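Local coordinates for protein urocanate hydratase (Paenibacillus sp. Soil724D2, PDB 7NED) that probably adds water to thiourocanate in bacterial ergothioneine breakdown, as a urocanase-family lyase that binds NAD+ and, in this crystal, urocanate, at residues I136-E141 with V379-W383; V242-P248 with E302-A308; G263-S267 with S292-E296; A438-P443 with D455-P461. One frame throughout, in Å; residues are numbered along the deposited sequence.

Interaction 1. Residues I136-E141 with V379-W383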
# COMPACT_ATOMS: atom_id res chain seq x y z
N ILE A 136 3.24 -23.85 -12.76
CA ILE A 136 3.34 -24.68 -13.97
C ILE A 136 2.13 -24.50 -14.89
O ILE A 136 2.28 -24.47 -16.11
CB ILE A 136 3.61 -26.16 -13.63
CG1 ILE A 136 3.91 -26.93 -14.92
CG2 ILE A 136 2.45 -26.79 -12.91
CD1 ILE A 136 4.16 -28.38 -14.65
N GLN A 137 0.92 -24.32 -14.34
CA GLN A 137 -0.22 -24.17 -15.25
C GLN A 137 -0.17 -22.85 -16.00
O GLN A 137 -0.56 -22.78 -17.17
CB GLN A 137 -1.58 -24.27 -14.54
CG GLN A 137 -2.68 -24.24 -15.62
CD GLN A 137 -4.11 -24.49 -15.11
OE1 GLN A 137 -4.36 -24.65 -13.93
NE2 GLN A 137 -5.07 -24.49 -16.04
N GLY A 138 0.26 -21.78 -15.33
CA GLY A 138 0.44 -20.50 -16.01
C GLY A 138 1.37 -20.63 -17.20
O GLY A 138 1.06 -20.18 -18.30
N THR A 139 2.51 -21.27 -17.00
CA THR A 139 3.46 -21.41 -18.09
C THR A 139 2.89 -22.28 -19.21
O THR A 139 3.05 -21.99 -20.40
CB THR A 139 4.75 -22.02 -17.54
OG1 THR A 139 5.19 -21.21 -16.42
CG2 THR A 139 5.85 -22.07 -18.60
N TYR A 140 2.23 -23.36 -18.84
CA TYR A 140 1.58 -24.20 -19.83
C TYR A 140 0.53 -23.41 -20.61
O TYR A 140 0.45 -23.51 -21.85
CB TYR A 140 1.02 -25.43 -19.11
CG TYR A 140 0.09 -26.29 -19.92
CD1 TYR A 140 -1.28 -26.15 -19.82
CD2 TYR A 140 0.60 -27.26 -20.80
CE1 TYR A 140 -2.14 -26.95 -20.57
CE2 TYR A 140 -0.25 -28.05 -21.55
CZ TYR A 140 -1.61 -27.90 -21.42
OH TYR A 140 -2.46 -28.68 -22.16
N GLU A 141 -0.25 -22.57 -19.92
CA GLU A 141 -1.23 -21.73 -20.62
C GLU A 141 -0.56 -20.69 -21.51
O GLU A 141 -1.10 -20.32 -22.56
CB GLU A 141 -2.15 -21.01 -19.61
CG GLU A 141 -3.18 -21.89 -18.84
CD GLU A 141 -4.02 -22.83 -19.74
OE1 GLU A 141 -4.26 -24.01 -19.33
OE2 GLU A 141 -4.41 -22.38 -20.85
N VAL A 379 -10.99 -26.93 -20.35
CA VAL A 379 -9.65 -26.46 -20.03
C VAL A 379 -9.20 -26.99 -18.68
O VAL A 379 -8.15 -27.63 -18.57
CB VAL A 379 -9.59 -24.92 -20.09
CG1 VAL A 379 -8.19 -24.44 -19.77
CG2 VAL A 379 -9.99 -24.48 -21.48
N ILE A 380 -9.98 -26.70 -17.62
CA ILE A 380 -9.59 -27.21 -16.31
C ILE A 380 -9.59 -28.73 -16.30
O ILE A 380 -8.76 -29.35 -15.62
CB ILE A 380 -10.47 -26.64 -15.18
CG1 ILE A 380 -9.80 -26.95 -13.83
CG2 ILE A 380 -11.89 -27.23 -15.14
CD1 ILE A 380 -8.43 -26.26 -13.61
N ALA A 381 -10.52 -29.36 -17.03
CA ALA A 381 -10.56 -30.83 -17.07
C ALA A 381 -9.29 -31.40 -17.67
O ALA A 381 -8.70 -32.34 -17.12
CB ALA A 381 -11.79 -31.30 -17.85
N ASN A 382 -8.85 -30.85 -18.79
CA ASN A 382 -7.56 -31.21 -19.37
C ASN A 382 -6.43 -30.99 -18.37
O ASN A 382 -5.59 -31.87 -18.17
CB ASN A 382 -7.31 -30.40 -20.64
CG ASN A 382 -5.88 -30.57 -21.19
OD1 ASN A 382 -5.07 -29.60 -21.20
ND2 ASN A 382 -5.55 -31.78 -21.63
N TRP A 383 -6.40 -29.81 -17.72
CA TRP A 383 -5.28 -29.50 -16.84
C TRP A 383 -5.20 -30.49 -15.67
O TRP A 383 -4.13 -31.00 -15.34
CB TRP A 383 -5.38 -28.05 -16.32
CG TRP A 383 -4.35 -27.92 -15.30
CD1 TRP A 383 -4.53 -27.82 -13.94
CD2 TRP A 383 -2.94 -27.97 -15.51
NE1 TRP A 383 -3.31 -27.79 -13.29
CE2 TRP A 383 -2.32 -27.89 -14.24
CE3 TRP A 383 -2.14 -28.09 -16.65
CZ2 TRP A 383 -0.95 -27.90 -14.09
CZ3 TRP A 383 -0.77 -28.09 -16.50
CH2 TRP A 383 -0.19 -28.02 -15.22
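Trp-383 of helix 378-390 lays its indole against Gln-137 and Tyr-140 of helix 133-150, a helix-helix contact that joins the Rossmann-like part of the urocanase fold to its C-terminal part. The two short axes stay 12.3 Å apart, a separation bridged by long side chains and not by touching backbones. Gln-137 and Tyr-140 carry most of it on their side. Gln-137 CG stands anti to the backbone N (chi1 -175°) and the chain continues extended, which lays CB, CG and the terminal amide one after another across a single face of the indole. Gln-137 CB makes a CH-pi contact, 3.8 Å from the centroid of the six-membered ring of Trp-383, while the amide is stacked over the five-membered end with its plane 14° from that of the indole; there Gln-137 OE1 lies 3.2 Å from Trp-383 CD1. That oxygen is not bonded to the indole N-H: OE1 accepts from the backbone N of Trp-402, and Trp-383 NE1 donates to the carbonyl O of Ile-400. Ile-400 and Trp-402 thus hold the indole and the amide. At the edge of the indole, Ile-136 CG2 touches Trp-383 CH2 at 3.7 Å. Tyr-140 meets the six-membered ring obliquely, the centroids 5.4 Å apart and the planes at 43°, Tyr-140 CD1 being 3.8 Å from Trp-383 CE3. The tyrosine reaches alongside the indole to Asn-382, the residue before Trp-383. There Tyr-140 OH donates to Asn-382 OD1 over 2.9 Å, approaching in the carbonyl plane on a lone pair with a C=O...O angle of 145°.

Interaction 2. Residues V242-P248 with E302-A308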
# COMPACT_ATOMS: atom_id res chain seq x y z
N VAL A 242 22.44 -17.91 -32.01
CA VAL A 242 22.37 -16.88 -33.02
C VAL A 242 23.53 -17.03 -34.00
O VAL A 242 23.37 -16.88 -35.22
CB VAL A 242 22.38 -15.50 -32.35
CG1 VAL A 242 22.55 -14.41 -33.39
CG2 VAL A 242 21.09 -15.31 -31.53
N ARG A 243 24.72 -17.31 -33.47
CA ARG A 243 25.87 -17.53 -34.34
C ARG A 243 25.62 -18.70 -35.29
O ARG A 243 25.88 -18.62 -36.49
CB ARG A 243 27.10 -17.77 -33.47
CG ARG A 243 28.44 -17.54 -34.17
CD ARG A 243 29.62 -17.93 -33.29
NE ARG A 243 29.62 -19.37 -33.00
CZ ARG A 243 29.90 -20.31 -33.90
NH1 ARG A 243 30.18 -19.95 -35.15
NH2 ARG A 243 29.87 -21.59 -33.57
N ARG A 244 25.11 -19.82 -34.76
CA ARG A 244 24.85 -21.00 -35.55
C ARG A 244 23.64 -20.87 -36.45
O ARG A 244 23.35 -21.84 -37.17
CB ARG A 244 24.67 -22.21 -34.65
CG ARG A 244 25.86 -22.51 -33.80
CD ARG A 244 25.66 -23.82 -33.11
NE ARG A 244 26.71 -24.08 -32.13
CZ ARG A 244 26.98 -25.28 -31.66
NH1 ARG A 244 26.26 -26.32 -32.09
NH2 ARG A 244 27.96 -25.47 -30.78
N GLY A 245 22.96 -19.72 -36.46
CA GLY A 245 21.74 -19.55 -37.25
C GLY A 245 20.60 -20.46 -36.86
O GLY A 245 19.73 -20.75 -37.68
N ILE A 246 20.60 -20.93 -35.62
CA ILE A 246 19.55 -21.79 -35.09
C ILE A 246 18.52 -20.90 -34.41
O ILE A 246 18.83 -20.25 -33.40
CB ILE A 246 20.13 -22.82 -34.12
CG1 ILE A 246 20.97 -23.84 -34.90
CG2 ILE A 246 19.04 -23.50 -33.35
CD1 ILE A 246 21.45 -24.99 -34.07
N THR A 247 17.31 -20.84 -34.97
CA THR A 247 16.23 -20.02 -34.41
C THR A 247 15.19 -20.95 -33.83
O THR A 247 14.52 -21.66 -34.59
CB THR A 247 15.59 -19.10 -35.46
OG1 THR A 247 16.58 -18.27 -36.06
CG2 THR A 247 14.53 -18.19 -34.83
N PRO A 248 15.07 -21.04 -32.51
CA PRO A 248 13.96 -21.81 -31.94
C PRO A 248 12.65 -21.16 -32.34
O PRO A 248 12.60 -19.99 -32.74
CB PRO A 248 14.19 -21.73 -30.42
CG PRO A 248 15.60 -21.23 -30.26
CD PRO A 248 15.87 -20.38 -31.47
N GLU A 302 17.52 -10.77 -31.66
CA GLU A 302 17.89 -11.26 -32.95
C GLU A 302 17.03 -12.47 -33.31
O GLU A 302 16.56 -12.58 -34.42
CB GLU A 302 19.36 -11.58 -33.00
CG GLU A 302 19.84 -12.01 -34.36
CD GLU A 302 19.77 -10.94 -35.45
OE1 GLU A 302 19.50 -11.34 -36.62
OE2 GLU A 302 20.03 -9.74 -35.17
N LEU A 303 16.81 -13.35 -32.34
CA LEU A 303 15.99 -14.51 -32.59
C LEU A 303 14.58 -14.07 -32.98
O LEU A 303 13.97 -14.65 -33.83
CB LEU A 303 16.00 -15.49 -31.42
CG LEU A 303 17.34 -16.16 -31.11
CD1 LEU A 303 17.37 -16.90 -29.79
CD2 LEU A 303 17.89 -17.01 -32.25
N LYS A 304 14.11 -13.04 -32.34
CA LYS A 304 12.79 -12.50 -32.66
C LYS A 304 12.72 -12.04 -34.11
O LYS A 304 11.72 -12.27 -34.79
CB LYS A 304 12.46 -11.34 -31.74
CG LYS A 304 11.21 -10.56 -32.14
CD LYS A 304 10.86 -9.48 -31.07
CE LYS A 304 9.63 -8.66 -31.47
NZ LYS A 304 8.48 -9.58 -31.65
N LYS A 305 13.77 -11.39 -34.59
CA LYS A 305 13.81 -10.91 -35.96
C LYS A 305 13.94 -12.06 -36.97
O LYS A 305 13.49 -11.91 -38.12
CB LYS A 305 14.91 -9.89 -36.10
N ARG A 306 14.49 -13.17 -36.55
CA ARG A 306 14.53 -14.34 -37.43
C ARG A 306 13.27 -15.19 -37.33
O ARG A 306 13.21 -16.26 -37.94
CB ARG A 306 15.77 -15.17 -37.12
CG ARG A 306 17.03 -14.32 -37.13
CD ARG A 306 18.27 -15.13 -36.80
NE ARG A 306 19.47 -14.34 -37.10
CZ ARG A 306 20.71 -14.75 -36.89
NH1 ARG A 306 20.97 -15.96 -36.38
NH2 ARG A 306 21.71 -13.94 -37.22
N GLY A 307 12.25 -14.72 -36.61
CA GLY A 307 10.94 -15.35 -36.62
C GLY A 307 10.54 -16.08 -35.35
O GLY A 307 9.41 -16.60 -35.30
N ALA A 308 11.38 -16.13 -34.33
CA ALA A 308 10.99 -16.77 -33.07
C ALA A 308 9.89 -15.95 -32.41
O ALA A 308 9.81 -14.73 -32.57
CB ALA A 308 12.18 -16.88 -32.12
O HOH W 1 24.21 -14.56 -37.14
O HOH W 2 19.39 -18.09 -35.06
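Arg-306 and Val-242 meet where two helices of the Rossmann-like domain end, each in a Schellman motif: Gly-245 closes helix 234-243 with positive phi, and Gly-307 closes helix 282-305, where Ala-308 N bonds to Leu-303 O. The arginine can be followed outward. Arg-306 CB lies 3.4 Å from Thr-247 OG1, and CG and CD run on past the same hydroxyl in an extended chain. NE pairs with Glu-302 OE1, one turn back in the helix that ends just before the arginine, in a salt bridge whose hydrogen bond is weak, and Glu-302 CG lies against one face of the guanidinium. At the tip, Arg-306 NH1 donates to Val-242 O at 2.8 Å with an N-H...O angle of 155°, in the carbonyl plane and on a lone pair. The same oxygen also accepts from Gly-245 N, so the arginine adds a second protein donor to a carbonyl of the helix end. One water bridges NH2 to Val-242 O; another bridges NH1 to Thr-247 OG1.

Val-242 splits its two methyls between partners. CG1, anti to the backbone N at chi1 170°, touches Glu-302 CG and lies over the same guanidinium face as that atom, while Val-242 CG2 packs 3.7 Å from Leu-303 CD2. An alanine here would keep the carbonyl bond but would probably open a gap beside Leu-303 CD2, Glu-302 CG and the guanidinium face. Deeper in, Pro-248 CD rests on Leu-303; Pro-248 touches strand 159-163 and Leu-303 strand 250-251 of the parallel sheet. At the buried end, Ala-308 CB comes within 3.2 Å of Pro-248 O.

Interaction 3. Residues G263-S267 with S292-E296. With NAD (nicotinamide-adenine-dinucleotide), chain C.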
# COMPACT_ATOMS: atom_id res chain seq x y z
N GLY A 263 20.93 -13.09 -7.96
CA GLY A 263 20.21 -13.85 -8.97
C GLY A 263 21.08 -14.21 -10.17
O GLY A 263 21.74 -15.24 -10.17
N TYR A 264 21.11 -13.33 -11.16
CA TYR A 264 21.68 -13.64 -12.47
C TYR A 264 23.20 -13.84 -12.42
O TYR A 264 23.95 -12.96 -11.97
CB TYR A 264 21.35 -12.51 -13.43
CG TYR A 264 21.56 -12.92 -14.84
CD1 TYR A 264 22.84 -12.94 -15.39
CD2 TYR A 264 20.50 -13.36 -15.61
CE1 TYR A 264 23.05 -13.36 -16.71
CE2 TYR A 264 20.69 -13.77 -16.94
CZ TYR A 264 21.96 -13.77 -17.47
OH TYR A 264 22.15 -14.18 -18.76
N VAL A 265 23.67 -14.98 -12.93
CA VAL A 265 25.09 -15.31 -12.93
C VAL A 265 25.71 -14.75 -14.21
O VAL A 265 25.30 -15.15 -15.31
CB VAL A 265 25.34 -16.81 -12.84
CG1 VAL A 265 26.83 -17.05 -12.84
CG2 VAL A 265 24.65 -17.37 -11.58
N PRO A 266 26.69 -13.85 -14.11
CA PRO A 266 27.28 -13.27 -15.31
C PRO A 266 28.05 -14.32 -16.07
O PRO A 266 28.46 -15.35 -15.52
CB PRO A 266 28.24 -12.21 -14.76
CG PRO A 266 27.84 -11.98 -13.34
CD PRO A 266 27.30 -13.33 -12.88
N SER A 267 28.27 -14.05 -17.36
CA SER A 267 29.15 -14.90 -18.14
C SER A 267 30.53 -14.90 -17.50
O SER A 267 31.01 -13.86 -17.03
CB SER A 267 29.25 -14.40 -19.59
OG SER A 267 30.09 -15.27 -20.33
N SER A 292 25.74 -9.15 -18.93
CA SER A 292 25.40 -10.48 -19.48
C SER A 292 23.92 -10.57 -19.83
O SER A 292 23.55 -11.16 -20.85
CB SER A 292 25.79 -11.58 -18.51
OG SER A 292 27.19 -11.78 -18.44
N ILE A 293 23.05 -9.99 -19.00
CA ILE A 293 21.63 -9.93 -19.37
C ILE A 293 21.45 -9.17 -20.67
O ILE A 293 20.66 -9.57 -21.54
CB ILE A 293 20.82 -9.31 -18.23
CG1 ILE A 293 20.66 -10.31 -17.08
CG2 ILE A 293 19.50 -8.76 -18.78
CD1 ILE A 293 20.11 -9.65 -15.80
N ALA A 294 22.17 -8.05 -20.84
CA ALA A 294 22.08 -7.31 -22.09
C ALA A 294 22.46 -8.18 -23.30
O ALA A 294 21.79 -8.15 -24.34
CB ALA A 294 22.97 -6.06 -22.00
N VAL A 295 23.54 -8.95 -23.18
CA VAL A 295 23.94 -9.87 -24.25
C VAL A 295 22.83 -10.89 -24.54
O VAL A 295 22.53 -11.21 -25.70
CB VAL A 295 25.25 -10.58 -23.88
CG1 VAL A 295 25.48 -11.73 -24.83
CG2 VAL A 295 26.41 -9.60 -23.91
N GLU A 296 22.26 -11.46 -23.48
CA GLU A 296 21.22 -12.45 -23.67
C GLU A 296 20.02 -11.84 -24.39
O GLU A 296 19.48 -12.45 -25.32
CB GLU A 296 20.80 -13.06 -22.33
CG GLU A 296 19.72 -14.12 -22.52
CD GLU A 296 19.24 -14.78 -21.23
OE1 GLU A 296 19.80 -14.53 -20.12
OE2 GLU A 296 18.28 -15.55 -21.36
PA NAD C . 15.50 -18.99 -8.60
O1A NAD C . 16.55 -17.94 -8.26
O2A NAD C . 15.10 -20.13 -7.75
O5B NAD C . 16.21 -19.79 -9.92
C5B NAD C . 16.83 -18.95 -10.82
C4B NAD C . 17.67 -19.95 -11.74
O4B NAD C . 18.41 -19.28 -12.72
C3B NAD C . 18.68 -20.60 -10.74
O3B NAD C . 18.65 -21.96 -10.87
C2B NAD C . 20.05 -20.02 -11.21
O2B NAD C . 21.07 -20.94 -11.15
C1B NAD C . 19.74 -19.85 -12.70
N9A NAD C . 20.56 -18.85 -13.38
C8A NAD C . 21.02 -17.62 -12.92
N7A NAD C . 21.74 -16.97 -13.80
C5A NAD C . 21.74 -17.80 -14.92
C6A NAD C . 22.34 -17.69 -16.19
N6A NAD C . 23.06 -16.60 -16.54
N1A NAD C . 22.17 -18.68 -17.11
C2A NAD C . 21.46 -19.76 -16.70
N3A NAD C . 20.84 -20.00 -15.53
C4A NAD C . 21.01 -18.99 -14.66
O3 NAD C . 14.40 -18.06 -9.22
PN NAD C . 12.94 -18.62 -9.50
O1N NAD C . 11.95 -18.78 -8.38
O2N NAD C . 13.05 -19.66 -10.59
O5D NAD C . 12.18 -17.34 -10.37
C5D NAD C . 12.90 -16.95 -11.56
C4D NAD C . 12.25 -15.73 -12.14
O4D NAD C . 10.85 -15.91 -12.25
C3D NAD C . 12.44 -14.62 -10.98
O3D NAD C . 12.80 -13.36 -11.54
C2D NAD C . 11.01 -14.51 -10.33
O2D NAD C . 10.64 -13.26 -9.92
C1D NAD C . 10.34 -14.70 -11.72
N1N NAD C . 8.87 -14.75 -11.77
C2N NAD C . 8.33 -13.51 -11.51
C3N NAD C . 6.96 -13.30 -11.57
C7N NAD C . 6.46 -11.90 -11.20
O7N NAD C . 5.40 -11.41 -11.61
N7N NAD C . 7.22 -11.17 -10.30
C4N NAD C . 6.17 -14.40 -11.93
C5N NAD C . 6.76 -15.63 -12.20
C6N NAD C . 8.16 -15.81 -12.14
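Tyr-264 and Ile-293 pack together beside the adenine of NAD, in the cofactor pocket of the Rossmann-like domain, where the loop after strand 250-251 lies on helix 282-305. The ring contacts sandwich the phenol. Ile-293 CG1 sits over the centre of the Tyr-264 ring, 3.4 Å from the centroid and 12° off the normal, a close CH-pi contact; over the opposite face, offset toward the rim, comes the adenine amino group, NAD N6A being 3.2 Å from Tyr-264 CZ. With CG anti to the backbone N (chi1 -164°) the ring extends from the loop between helix and adenine.

Two hydrogen bonds tie loop to helix. Tyr-264 OH donates to Glu-296 OE1 at 2.7 Å, meeting the carboxylate on its anti side and 22° out of its plane. Ser-267 N donates to Ser-292 OG, also at 2.7 Å and nearly straight, while the hydroxyl of Ser-267 turns to Asp-236. A phenylalanine in place of Tyr-264 would lack the hydroxyl, so Glu-296 OE1 would probably be left without this donor, on a carboxylate whose other oxygen already lies near Asp-253.

Within 263-267 the bonds to the cofactor are made by the backbone of Val-265. NAD N6A donates weakly to Val-265 O, an oxygen that also accepts from Asn-233. On the same Hoogsteen edge, Val-265 N donates to NAD N7A over 2.9 Å with an N-H...N angle of 172°.

Interaction 4. Residues A438-P443 with D455-P461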
# COMPACT_ATOMS: atom_id res chain seq x y z
N ALA A 438 -7.13 -8.52 -9.36
CA ALA A 438 -6.99 -7.17 -8.67
C ALA A 438 -5.80 -7.11 -7.72
O ALA A 438 -5.68 -6.25 -6.95
CB ALA A 438 -8.25 -6.70 -8.06
N SER A 439 -4.88 -8.02 -7.89
CA SER A 439 -3.86 -8.18 -6.88
C SER A 439 -2.42 -7.95 -7.19
O SER A 439 -1.53 -8.24 -6.43
CB SER A 439 -4.10 -9.51 -6.19
OG SER A 439 -3.86 -10.50 -7.07
N MET A 440 -2.22 -7.30 -8.29
CA MET A 440 -0.92 -7.00 -8.75
C MET A 440 -0.80 -5.79 -9.67
O MET A 440 -1.50 -5.69 -10.64
CB MET A 440 -0.40 -8.22 -9.43
CG MET A 440 0.71 -8.04 -10.36
SD MET A 440 2.16 -7.88 -9.40
CE MET A 440 2.67 -9.54 -9.25
N THR A 441 0.13 -4.95 -9.34
CA THR A 441 0.42 -3.80 -10.16
C THR A 441 1.90 -3.87 -10.46
O THR A 441 2.68 -3.90 -9.57
CB THR A 441 0.06 -2.46 -9.48
OG1 THR A 441 -1.32 -2.40 -9.25
CG2 THR A 441 0.51 -1.33 -10.31
N HIS A 442 2.23 -3.91 -11.73
CA HIS A 442 3.57 -3.95 -12.22
C HIS A 442 3.57 -3.61 -13.70
O HIS A 442 3.27 -4.43 -14.47
CB HIS A 442 4.14 -5.33 -12.05
CG HIS A 442 5.60 -5.42 -12.28
ND1 HIS A 442 6.26 -4.66 -13.20
CD2 HIS A 442 6.54 -6.20 -11.72
CE1 HIS A 442 7.52 -4.98 -13.21
NE2 HIS A 442 7.72 -5.90 -12.31
N PRO A 443 3.92 -2.37 -14.00
CA PRO A 443 3.94 -1.79 -15.34
C PRO A 443 4.77 -2.57 -16.35
O PRO A 443 4.56 -2.37 -17.49
CB PRO A 443 4.48 -0.38 -15.11
CG PRO A 443 4.27 -0.11 -13.70
CD PRO A 443 4.45 -1.42 -13.03
N ASP A 455 -1.31 1.67 -15.98
CA ASP A 455 -0.35 0.62 -15.75
C ASP A 455 0.22 0.74 -14.32
O ASP A 455 0.57 -0.26 -13.68
CB ASP A 455 0.84 0.75 -16.67
CG ASP A 455 0.45 0.73 -18.14
OD1 ASP A 455 -0.63 0.26 -18.50
OD2 ASP A 455 1.46 0.67 -18.91
N ALA A 456 0.41 1.97 -13.86
CA ALA A 456 1.14 2.25 -12.61
C ALA A 456 0.25 2.32 -11.37
O ALA A 456 0.79 2.50 -10.27
CB ALA A 456 1.93 3.56 -12.72
N ILE A 457 -1.07 2.22 -11.53
CA ILE A 457 -2.02 2.45 -10.43
C ILE A 457 -1.95 1.26 -9.49
O ILE A 457 -2.30 0.13 -9.86
CB ILE A 457 -3.45 2.64 -10.97
CG1 ILE A 457 -3.55 3.81 -11.94
CG2 ILE A 457 -4.46 2.80 -9.83
CD1 ILE A 457 -3.22 5.15 -11.39
N ALA A 458 -1.47 1.50 -8.27
CA ALA A 458 -1.34 0.48 -7.24
C ALA A 458 -2.51 0.49 -6.26
O ALA A 458 -2.47 -0.24 -5.27
CB ALA A 458 -0.03 0.69 -6.45
N ASP A 459 -3.54 1.32 -6.49
CA ASP A 459 -4.73 1.25 -5.65
C ASP A 459 -5.27 -0.17 -5.54
O ASP A 459 -5.78 -0.57 -4.50
CB ASP A 459 -5.84 2.13 -6.22
CG ASP A 459 -5.47 3.63 -6.25
OD1 ASP A 459 -4.67 4.11 -5.41
OD2 ASP A 459 -5.95 4.31 -7.17
N TRP A 460 -5.28 -0.89 -6.66
CA TRP A 460 -6.05 -2.13 -6.74
C TRP A 460 -5.58 -3.21 -5.77
O TRP A 460 -6.43 -3.74 -5.01
CB TRP A 460 -6.04 -2.61 -8.20
CG TRP A 460 -6.69 -1.59 -9.13
CD1 TRP A 460 -6.05 -0.71 -9.97
CD2 TRP A 460 -8.08 -1.33 -9.25
NE1 TRP A 460 -6.98 0.05 -10.64
CE2 TRP A 460 -8.24 -0.31 -10.22
CE3 TRP A 460 -9.23 -1.91 -8.69
CZ2 TRP A 460 -9.49 0.15 -10.63
CZ3 TRP A 460 -10.48 -1.45 -9.10
CH2 TRP A 460 -10.59 -0.43 -10.06
N PRO A 461 -4.30 -3.57 -5.71
CA PRO A 461 -3.91 -4.57 -4.69
C PRO A 461 -4.17 -4.11 -3.28
O PRO A 461 -4.52 -4.94 -2.43
CB PRO A 461 -2.41 -4.81 -4.97
CG PRO A 461 -1.96 -3.61 -5.83
CD PRO A 461 -3.20 -3.27 -6.64
O HOH W 3 4.20 0.03 -18.88
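The end of strand 428-441, in the C-terminal domain, is met here by the segment that leads into helix 459-469, and Thr-441 is the residue that joins them. Its hydroxyl and methyl both face the incoming chain. Thr-441 OG1 donates to Ile-457 O at 2.8 Å, with a C=O...O angle of 132° and the donor tilted 26° from the carbonyl plane. Thr-441 CG2, anti to the backbone N (chi1 -63° for OG1), rests 3.5 Å from Asp-455 O. Pro-461 CD presses on the hydroxyl from the helix side, 3.3 Å from Thr-441 OG1, the two side chains crossing at about a right angle.

Earlier in the segment, at Ala-438, the contact turns to backbone. Ala-438 O faces the first helical turn and receives a CA-H...O contact from Pro-461 CA at 3.3 Å; the proline nitrogen nearby has no hydrogen to offer. At the other end Pro-443 CG lies 3.7 Å from Asp-455 O, and one water donates to both Pro-443 O and Asp-455 OD2, while that carboxylate also accepts from the backbone N of Met-450 and Arg-449.

Met-440 points away from 455-461. The side chain of Met-440 is about 4 Å from NAD, and the side chain of Met-440 is about 6 Å from the bound urocanate. Strand 490-498 pairs with this strand through Ser-439 and Thr-441, helix 502-525 covers Ala-438 and Trp-460, and Val-99 and Trp-102 of the second subunit pack on Thr-441 and Pro-443.

From the N terminus, helix 133-150 opens interaction 1, whose loop of 237 residues closes only on helix 378-390, so it spans the Rossmann-like range and enters the C-terminal one. Inside that loop, interaction 2 closes 242-248 on 302-308, and interaction 3, 263-267 with 292-296, is nested within it in turn. These two share helix 282-305, one at its C-terminal end and one midway, with centres about 19 Å apart and no touch. Interaction 4 follows in series, a short loop in the C-terminal domain with its centre about 25 Å from that of interaction 1. Interaction 3 borders the adenine of NAD; interaction 4 lies near the nicotinamide end, where urocanate binds.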